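Local structure of Cas13d (uncultured Ruminococcus sp, 6IV9) at residues Gly150-Ser153 against Glu154-Arg158; Ser398-Ser401 against Lys402-Leu406; Thr844-Ser847 against Tyr848-Tyr852. The protein binds CRISPR RNA as a Cas13d effector and uses its two HEPN domains for maturation of that guide RNA and for cleavage of target RNA. The protein carries 2 engineered substitutions. One frame throughout, in Å; residues are numbered along the deposited sequence.

Contact 1: Gly150-Ser153 against Glu154-Arg158; sequences GLKS and ELEKR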
loop_
_atom_site.group_PDB
_atom_site.type_symbol
_atom_site.label_atom_id
_atom_site.label_comp_id
_atom_site.label_asym_id
_atom_site.label_seq_id
_atom_site.Cartn_x
_atom_site.Cartn_y
_atom_site.Cartn_z
ATOM N N GLY A 150 -8.614 2.257 -26.493
ATOM C CA GLY A 150 -9.328 3.130 -27.431
ATOM C C GLY A 150 -10.195 4.148 -26.711
ATOM O O GLY A 150 -11.094 4.659 -27.323
ATOM N N LEU A 151 -9.904 4.433 -25.451
ATOM C CA LEU A 151 -10.723 5.390 -24.663
ATOM C C LEU A 151 -10.038 6.749 -24.511
ATOM O O LEU A 151 -10.545 7.557 -23.784
ATOM C CB LEU A 151 -10.995 4.763 -23.302
ATOM C CG LEU A 151 -11.835 3.502 -23.360
ATOM C CD1 LEU A 151 -11.896 2.843 -22.005
ATOM C CD2 LEU A 151 -13.220 3.818 -23.877
ATOM N N LYS A 152 -8.966 6.987 -25.243
ATOM C CA LYS A 152 -8.217 8.254 -25.082
ATOM C C LYS A 152 -9.129 9.453 -25.333
ATOM O O LYS A 152 -9.089 10.357 -24.554
ATOM C CB LYS A 152 -7.074 8.277 -26.097
ATOM C CG LYS A 152 -6.252 9.545 -26.178
ATOM C CD LYS A 152 -5.088 9.372 -27.111
ATOM C CE LYS A 152 -4.198 10.581 -27.260
ATOM N NZ LYS A 152 -4.889 11.713 -27.906
ATOM N N SER A 153 -9.922 9.437 -26.394
ATOM C CA SER A 153 -10.791 10.605 -26.680
ATOM C C SER A 153 -11.855 10.809 -25.600
ATOM O O SER A 153 -12.067 11.920 -25.196
ATOM C CB SER A 153 -11.385 10.496 -28.038
ATOM O OG SER A 153 -10.372 10.609 -29.006
ATOM N N GLU A 154 -12.506 9.741 -25.179
ATOM C CA GLU A 154 -13.535 9.853 -24.127
ATOM C C GLU A 154 -12.882 10.361 -22.841
ATOM O O GLU A 154 -13.458 11.189 -22.194
ATOM C CB GLU A 154 -14.133 8.479 -23.858
ATOM C CG GLU A 154 -15.385 8.189 -24.634
ATOM C CD GLU A 154 -16.260 9.386 -24.966
ATOM O OE1 GLU A 154 -16.936 9.874 -24.069
ATOM O OE2 GLU A 154 -16.230 9.816 -26.128
ATOM N N LEU A 155 -11.709 9.847 -22.501
ATOM C CA LEU A 155 -11.017 10.285 -21.272
ATOM C C LEU A 155 -10.638 11.765 -21.356
ATOM O O LEU A 155 -10.861 12.454 -20.406
ATOM C CB LEU A 155 -9.805 9.388 -21.043
ATOM C CG LEU A 155 -10.161 8.013 -20.493
ATOM C CD1 LEU A 155 -9.008 7.045 -20.599
ATOM C CD2 LEU A 155 -10.634 8.133 -19.066
ATOM N N GLU A 156 -10.120 12.220 -22.490
ATOM C CA GLU A 156 -9.734 13.645 -22.629
ATOM C C GLU A 156 -10.978 14.514 -22.456
ATOM O O GLU A 156 -10.902 15.505 -21.780
ATOM C CB GLU A 156 -9.104 13.892 -23.994
ATOM C CG GLU A 156 -7.728 13.282 -24.131
ATOM C CD GLU A 156 -7.150 13.226 -25.532
ATOM O OE1 GLU A 156 -5.980 12.950 -25.643
ATOM O OE2 GLU A 156 -7.885 13.443 -26.488
ATOM N N LYS A 157 -12.086 14.113 -23.050
ATOM C CA LYS A 157 -13.315 14.924 -22.891
ATOM C C LYS A 157 -13.729 14.974 -21.417
ATOM O O LYS A 157 -14.036 16.030 -20.947
ATOM C CB LYS A 157 -14.442 14.329 -23.725
ATOM C CG LYS A 157 -14.248 14.440 -25.223
ATOM C CD LYS A 157 -15.515 14.168 -25.980
ATOM C CE LYS A 157 -15.499 12.856 -26.720
ATOM N NZ LYS A 157 -16.868 12.435 -27.088
ATOM N N ARG A 158 -13.685 13.849 -20.722
ATOM C CA ARG A 158 -14.092 13.805 -19.299
ATOM C C ARG A 158 -13.182 14.681 -18.430
ATOM O O ARG A 158 -13.694 15.356 -17.566
ATOM C CB ARG A 158 -14.080 12.349 -18.838
ATOM C CG ARG A 158 -14.132 12.139 -17.334
ATOM C CD ARG A 158 -13.945 10.686 -16.926
ATOM N NE ARG A 158 -15.133 10.020 -16.420
ATOM C CZ ARG A 158 -15.360 8.714 -16.467
ATOM N NH1 ARG A 158 -14.613 7.876 -15.770
ATOM N NH2 ARG A 158 -16.364 8.251 -17.191
HETATM O O HOH W 1 -12.341 7.301 -26.967
HETATM O O HOH W 2 -7.897 12.111 -28.789
#
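Lys-152 and Glu-156, one helical turn apart, show how a salt bridge can be built into the start of a helix. NZ of Lys-152 meets OE1 of Glu-156 at 2.8 Å, on the syn side of the carboxylate and 22° out of its plane. The lysine holds CG anti to its backbone N (chi1 175°) and stays extended until the bend at chi4 brings NZ round to the acid. A water 2.7 Å from OE2 of Glu-156 donates to it, accepts from NZ of Lys-152 and hydrogen-bonds OG of Ser-153. Phe-164 N also donates to OE2 of Glu-156, and NZ of Lys-152 to Asp-166 O. The close-packed part is apolar: CB of Leu-151 lies 4.1 Å from CD1 of Leu-155, the pair resting on Leu-758 of helix 713-760, while Leu-155 also reaches helix 168-197. The backbone bond from Leu-155 N to Leu-151 O, 2.9 Å, closes the first turn of the helix. The other flank is looser. There Lys-157, exposed, bends at chi3 and offers NZ to OE2 of Glu-154 at 2.9 Å, and a second water links Gly-150 O to Glu-154 N. An alanine in place of Glu-156 would probably leave the ammonium of Lys-152 without its anionic mate and the Phe-164 N-H without its acceptor. A buried carboxylate so compensated by an ammonium, a peptide N-H and a water is likely to remain ionised.

Contact 2: Ser398-Ser401 against Lys402-Leu406; sequences SVRS and KMYKL. With nucleotides of chain B.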
loop_
_atom_site.group_PDB
_atom_site.type_symbol
_atom_site.label_atom_id
_atom_site.label_comp_id
_atom_site.label_asym_id
_atom_site.label_seq_id
_atom_site.Cartn_x
_atom_site.Cartn_y
_atom_site.Cartn_z
ATOM N N SER A 398 19.450 -3.523 21.689
ATOM C CA SER A 398 18.527 -2.613 22.411
ATOM C C SER A 398 18.637 -1.166 21.919
ATOM O O SER A 398 17.683 -0.455 22.076
ATOM C CB SER A 398 18.666 -2.715 23.902
ATOM O OG SER A 398 19.978 -2.416 24.311
ATOM N N VAL A 399 19.787 -0.756 21.404
ATOM C CA VAL A 399 19.984 0.660 20.979
ATOM C C VAL A 399 20.137 0.787 19.464
ATOM O O VAL A 399 20.454 1.870 19.025
ATOM C CB VAL A 399 21.229 1.239 21.667
ATOM C CG1 VAL A 399 21.129 1.161 23.175
ATOM C CG2 VAL A 399 22.473 0.535 21.185
ATOM N N ARG A 400 19.859 -0.263 18.709
ATOM C CA ARG A 400 20.154 -0.223 17.257
ATOM C C ARG A 400 19.391 0.879 16.518
ATOM O O ARG A 400 19.987 1.501 15.678
ATOM C CB ARG A 400 19.938 -1.592 16.616
ATOM C CG ARG A 400 20.690 -1.776 15.312
ATOM C CD ARG A 400 20.457 -3.159 14.765
ATOM N NE ARG A 400 21.013 -4.164 15.638
ATOM C CZ ARG A 400 22.287 -4.266 15.907
ATOM N NH1 ARG A 400 23.154 -3.490 15.298
ATOM N NH2 ARG A 400 22.696 -5.157 16.778
ATOM N N SER A 401 18.125 1.099 16.833
ATOM C CA SER A 401 17.369 2.145 16.108
ATOM C C SER A 401 18.004 3.511 16.355
ATOM O O SER A 401 18.151 4.262 15.418
ATOM C CB SER A 401 15.946 2.145 16.531
ATOM O OG SER A 401 15.312 0.974 16.080
ATOM N N LYS A 402 18.363 3.797 17.600
ATOM C CA LYS A 402 18.983 5.106 17.904
ATOM C C LYS A 402 20.326 5.196 17.182
ATOM O O LYS A 402 20.595 6.206 16.590
ATOM C CB LYS A 402 19.109 5.316 19.414
ATOM C CG LYS A 402 19.840 6.581 19.817
ATOM C CD LYS A 402 19.872 6.837 21.291
ATOM C CE LYS A 402 18.511 7.090 21.890
ATOM N NZ LYS A 402 17.877 8.318 21.366
ATOM N N MET A 403 21.098 4.119 17.200
ATOM C CA MET A 403 22.438 4.121 16.584
ATOM C C MET A 403 22.316 4.377 15.083
ATOM O O MET A 403 23.090 5.158 14.572
ATOM C CB MET A 403 23.133 2.782 16.818
ATOM C CG MET A 403 24.571 2.753 16.380
ATOM S SD MET A 403 25.460 1.310 17.014
ATOM C CE MET A 403 24.472 -0.004 16.329
ATOM N N TYR A 404 21.360 3.727 14.431
ATOM C CA TYR A 404 21.143 3.899 12.975
ATOM C C TYR A 404 20.694 5.319 12.644
ATOM O O TYR A 404 21.088 5.788 11.605
ATOM C CB TYR A 404 20.241 2.806 12.413
ATOM C CG TYR A 404 20.905 1.458 12.388
ATOM C CD1 TYR A 404 22.223 1.315 12.765
ATOM C CD2 TYR A 404 20.213 0.321 12.016
ATOM C CE1 TYR A 404 22.844 0.083 12.770
ATOM C CE2 TYR A 404 20.821 -0.917 12.002
ATOM C CZ TYR A 404 22.141 -1.036 12.383
ATOM O OH TYR A 404 22.747 -2.247 12.394
ATOM N N LYS A 405 19.868 5.928 13.490
ATOM C CA LYS A 405 19.404 7.309 13.218
ATOM C C LYS A 405 20.617 8.239 13.224
ATOM O O LYS A 405 20.748 9.046 12.339
ATOM C CB LYS A 405 18.410 7.762 14.287
ATOM C CG LYS A 405 16.963 7.364 14.062
ATOM C CD LYS A 405 16.003 7.996 15.018
ATOM C CE LYS A 405 14.559 7.870 14.600
ATOM N NZ LYS A 405 14.077 6.474 14.668
ATOM N N LEU A 406 21.489 8.075 14.207
ATOM C CA LEU A 406 22.689 8.935 14.290
ATOM C C LEU A 406 23.571 8.720 13.063
ATOM O O LEU A 406 23.995 9.690 12.497
ATOM C CB LEU A 406 23.431 8.594 15.583
ATOM C CG LEU A 406 22.692 9.010 16.845
ATOM C CD1 LEU A 406 23.248 8.325 18.072
ATOM C CD2 LEU A 406 22.709 10.512 16.999
ATOM P P C B 45 15.536 8.322 24.254
ATOM O OP1 C B 45 15.773 8.416 25.728
ATOM O OP2 C B 45 16.307 9.268 23.396
ATOM O "O5'" C B 45 15.906 6.876 23.713
ATOM C "C5'" C B 45 15.396 5.725 24.381
ATOM C "C4'" C B 45 16.108 4.523 23.834
ATOM O "O4'" C B 45 17.434 4.444 24.415
ATOM C "C3'" C B 45 15.512 3.169 24.184
ATOM O "O3'" C B 45 14.461 2.827 23.307
ATOM C "C2'" C B 45 16.682 2.253 23.880
ATOM O "O2'" C B 45 16.983 2.013 22.534
ATOM C "C1'" C B 45 17.849 3.081 24.408
ATOM N N1 C B 45 18.252 2.594 25.746
ATOM C C2 C B 45 17.920 3.290 26.907
ATOM O O2 C B 45 17.357 4.387 26.811
ATOM N N3 C B 45 18.272 2.771 28.107
ATOM C C4 C B 45 18.889 1.588 28.168
ATOM N N4 C B 45 19.217 1.112 29.368
ATOM C C5 C B 45 19.197 0.839 27.000
ATOM C C6 C B 45 18.868 1.373 25.824
ATOM P P A B 46 13.152 2.133 23.812
ATOM O OP1 A B 46 12.331 1.894 22.602
ATOM O OP2 A B 46 12.633 2.794 24.977
ATOM O "O5'" A B 46 13.679 0.750 24.407
ATOM C "C5'" A B 46 14.128 -0.258 23.528
ATOM C "C4'" A B 46 14.773 -1.333 24.343
ATOM O "O4'" A B 46 15.896 -0.782 25.098
ATOM C "C3'" A B 46 13.888 -1.952 25.413
ATOM O "O3'" A B 46 12.967 -2.896 24.859
ATOM C "C2'" A B 46 14.931 -2.555 26.350
ATOM O "O2'" A B 46 15.480 -3.706 25.791
ATOM C "C1'" A B 46 16.021 -1.487 26.322
ATOM N N9 A B 46 15.861 -0.554 27.420
ATOM C C8 A B 46 15.283 0.690 27.460
ATOM N N7 A B 46 15.294 1.236 28.652
ATOM C C5 A B 46 15.871 0.262 29.458
ATOM C C6 A B 46 16.129 0.212 30.833
ATOM N N6 A B 46 15.861 1.218 31.662
ATOM N N1 A B 46 16.701 -0.912 31.329
ATOM C C2 A B 46 16.976 -1.914 30.483
ATOM N N3 A B 46 16.763 -1.988 29.165
ATOM C C4 A B 46 16.199 -0.855 28.715
ATOM P P A B 44 13.072 8.821 18.469
ATOM O OP1 A B 44 14.507 8.949 18.152
ATOM O OP2 A B 44 12.405 7.542 18.059
ATOM O "O5'" A B 44 12.614 9.057 19.984
ATOM C "C5'" A B 44 13.309 10.083 20.777
ATOM C "C4'" A B 44 13.092 9.869 22.255
ATOM O "O4'" A B 44 11.695 10.059 22.605
ATOM C "C3'" A B 44 13.440 8.448 22.708
ATOM O "O3'" A B 44 13.988 8.454 24.033
ATOM C "C2'" A B 44 12.094 7.758 22.656
ATOM O "O2'" A B 44 11.972 6.672 23.535
ATOM C "C1'" A B 44 11.182 8.857 23.154
ATOM N N9 A B 44 9.815 8.710 22.685
ATOM C C8 A B 44 9.340 8.393 21.429
ATOM N N7 A B 44 8.033 8.400 21.343
ATOM C C5 A B 44 7.620 8.755 22.621
ATOM C C6 A B 44 6.356 8.956 23.176
ATOM N N6 A B 44 5.225 8.796 22.490
ATOM N N1 A B 44 6.286 9.310 24.481
ATOM C C2 A B 44 7.427 9.478 25.163
ATOM N N3 A B 44 8.682 9.330 24.744
ATOM C C4 A B 44 8.708 8.959 23.452
#
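Arg-400 and Tyr-404 run side by side from successive turns of helix 400-418, pointing the same way, a worked case of an arginine stem laid over an aromatic face. CG of Arg-400 sits above the Tyr-404 ring, 3.6 Å from its centroid and 25° off the normal, in a CH-pi contact displaced toward the rim. The bend at chi3 (-65°) then carries the guanidinium past the ring, its plane turned 51° from it. NH1 of Arg-400 donates to OH of Tyr-404 at 3.2 Å, a bent bond whose acceptor is tilted from the guanidinium plane. Asp-397 forms a salt bridge with NH2, and Arg-380 adds a cation-pi contact with the tyrosine. Met-403 lies alongside the arginine, its CE 3.9 Å from NH1 of Arg-400. Lys-402 points elsewhere: bent at chi3 and chi4, it gives NZ to OP2 of C45 of chain B at 2.7 Å. The same nucleotide donates O2' to the carbonyl O of Ser-398, 2.6 Å, and CG1 of Val-399 touches its C6 at 3.5 Å. Lys-405 NZ forms a salt bridge with another phosphate of the bound RNA. These bonds go to phosphates and a ribose 2'-hydroxyl, consistent with the RNA being held here largely through its backbone.

Contact 3: Thr844-Ser847 against Tyr848-Tyr852; sequences TVDS and YFSIY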
loop_
_atom_site.group_PDB
_atom_site.type_symbol
_atom_site.label_atom_id
_atom_site.label_comp_id
_atom_site.label_asym_id
_atom_site.label_seq_id
_atom_site.Cartn_x
_atom_site.Cartn_y
_atom_site.Cartn_z
ATOM N N THR A 844 -2.301 -30.155 -2.206
ATOM C CA THR A 844 -0.928 -29.601 -2.194
ATOM C C THR A 844 -0.968 -28.068 -2.114
ATOM O O THR A 844 -1.567 -27.445 -2.970
ATOM C CB THR A 844 -0.120 -30.131 -3.378
ATOM O OG1 THR A 844 -0.600 -29.494 -4.551
ATOM C CG2 THR A 844 -0.306 -31.614 -3.579
ATOM N N VAL A 845 -0.314 -27.518 -1.103
ATOM C CA VAL A 845 -0.288 -26.043 -0.915
ATOM C C VAL A 845 1.016 -25.553 -1.532
ATOM O O VAL A 845 2.041 -25.750 -0.922
ATOM C CB VAL A 845 -0.388 -25.735 0.584
ATOM C CG1 VAL A 845 -0.481 -24.255 0.863
ATOM C CG2 VAL A 845 -1.541 -26.476 1.222
ATOM N N ASP A 846 0.971 -24.997 -2.739
ATOM C CA ASP A 846 2.255 -24.568 -3.351
ATOM C C ASP A 846 2.320 -23.090 -3.742
ATOM O O ASP A 846 3.391 -22.689 -4.129
ATOM C CB ASP A 846 2.671 -25.479 -4.496
ATOM C CG ASP A 846 1.544 -25.725 -5.463
ATOM O OD1 ASP A 846 0.590 -24.973 -5.430
ATOM O OD2 ASP A 846 1.635 -26.697 -6.207
ATOM N N SER A 847 1.213 -22.365 -3.688
ATOM C CA SER A 847 1.271 -20.913 -3.970
ATOM C C SER A 847 0.071 -20.185 -3.370
ATOM O O SER A 847 -0.965 -20.778 -3.223
ATOM C CB SER A 847 1.369 -20.655 -5.429
ATOM O OG SER A 847 0.138 -20.884 -6.062
ATOM N N TYR A 848 0.230 -18.888 -3.130
ATOM C CA TYR A 848 -0.900 -18.071 -2.638
ATOM C C TYR A 848 -1.974 -18.042 -3.723
ATOM O O TYR A 848 -3.137 -18.090 -3.434
ATOM C CB TYR A 848 -0.403 -16.701 -2.197
ATOM C CG TYR A 848 0.383 -16.760 -0.920
ATOM C CD1 TYR A 848 -0.197 -17.217 0.243
ATOM C CD2 TYR A 848 1.707 -16.391 -0.881
ATOM C CE1 TYR A 848 0.510 -17.288 1.421
ATOM C CE2 TYR A 848 2.430 -16.446 0.293
ATOM C CZ TYR A 848 1.828 -16.890 1.450
ATOM O OH TYR A 848 2.541 -16.943 2.596
ATOM N N PHE A 849 -1.534 -17.975 -4.968
ATOM C CA PHE A 849 -2.490 -17.926 -6.094
ATOM C C PHE A 849 -3.340 -19.199 -6.088
ATOM O O PHE A 849 -4.531 -19.090 -6.181
ATOM C CB PHE A 849 -1.716 -17.833 -7.406
ATOM C CG PHE A 849 -2.558 -17.767 -8.651
ATOM C CD1 PHE A 849 -2.982 -18.919 -9.282
ATOM C CD2 PHE A 849 -2.902 -16.558 -9.219
ATOM C CE1 PHE A 849 -3.742 -18.854 -10.433
ATOM C CE2 PHE A 849 -3.671 -16.498 -10.366
ATOM C CZ PHE A 849 -4.086 -17.648 -10.969
ATOM N N SER A 850 -2.717 -20.361 -5.950
ATOM C CA SER A 850 -3.515 -21.615 -5.939
ATOM C C SER A 850 -4.416 -21.704 -4.705
ATOM O O SER A 850 -5.481 -22.240 -4.816
ATOM C CB SER A 850 -2.723 -22.859 -6.191
ATOM O OG SER A 850 -1.645 -22.929 -5.321
ATOM N N ILE A 851 -3.954 -21.233 -3.557
ATOM C CA ILE A 851 -4.837 -21.280 -2.363
ATOM C C ILE A 851 -6.044 -20.386 -2.616
ATOM O O ILE A 851 -7.129 -20.808 -2.405
ATOM C CB ILE A 851 -4.092 -20.807 -1.111
ATOM C CG1 ILE A 851 -2.930 -21.729 -0.761
ATOM C CG2 ILE A 851 -5.052 -20.632 0.043
ATOM C CD1 ILE A 851 -2.045 -21.194 0.318
ATOM N N TYR A 852 -5.801 -19.184 -3.106
ATOM C CA TYR A 852 -6.900 -18.216 -3.288
ATOM C C TYR A 852 -7.939 -18.762 -4.264
ATOM O O TYR A 852 -9.098 -18.721 -3.974
ATOM C CB TYR A 852 -6.299 -16.941 -3.874
ATOM C CG TYR A 852 -7.296 -15.868 -4.201
ATOM C CD1 TYR A 852 -7.661 -14.925 -3.264
ATOM C CD2 TYR A 852 -7.858 -15.776 -5.450
ATOM C CE1 TYR A 852 -8.575 -13.934 -3.552
ATOM C CE2 TYR A 852 -8.775 -14.794 -5.756
ATOM C CZ TYR A 852 -9.140 -13.871 -4.806
ATOM O OH TYR A 852 -10.028 -12.909 -5.124
HETATM O O HOH W 3 -1.844 -24.776 -3.427
#
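Ser-847 and Ser-850 carry the polar half of this turn. OG of Ser-847 accepts from the backbone N of Ser-850 at 2.9 Å, a nearly straight bond with an angle of 163° at the hydrogen. With chi1 at 74°, the hydroxyl stands between its own backbone N and carbonyl carbon, where it can curl back over the first turn. OG of Ser-847 also hydrogen-bonds OE2 of Glu-910 on helix 910-913, which probably helps to hold the capping oxygen in place. The carbonyl O of Ser-847 takes the N-H of Ile-851 at 3.0 Å. This is a serine N-cap, the textbook way for a side chain to satisfy an amide at the start of a helix, here helix 848-861. Water-mediated bonding follows: one water donates to Thr-844 O, accepts from Asp-846 N at 2.9 Å, and accepts from OG of Ser-850 at 2.7 Å, joining the incoming loop to the helix. OD1 of Asp-846 lies 3.0 Å from OG of Ser-850. The apolar half rests on a tight touch of CG1 of Val-845 against CD1 of Ile-851 at 3.5 Å, short for two methyl groups. Aromatic contacts join the helix to its neighbours: Tyr-848 meets Phe-656 of helix 651-660 edge-to-face, Phe-849 meets the ring of Phe-913, and Tyr-852 lies with its ring about 15° from that of Tyr-745 on helix 713-760.

How the contacts relate
Followed from the N terminus, the three contacts come in series, none nesting or crossing another, and each closes only a local turn where a loop enters a helix. Contact 1 opens helix 152-160, contact 2 helix 400-418 and contact 3 helix 848-861. Contacts 1 and 2 lie on opposite sides of the chain's centre, about 52 Å between their centres; contact 3 is about 39 Å from each, again centre to centre. Contacts 1 and 3 both lean on the long helix 713-760, the former near its C-terminal end. Contact 2 joins its helix to helices 338-347, 436-464 and 467-475 and bonds the bound RNA directly, whereas contacts 1 and 3 come within about 5 Å of it, nearest atoms.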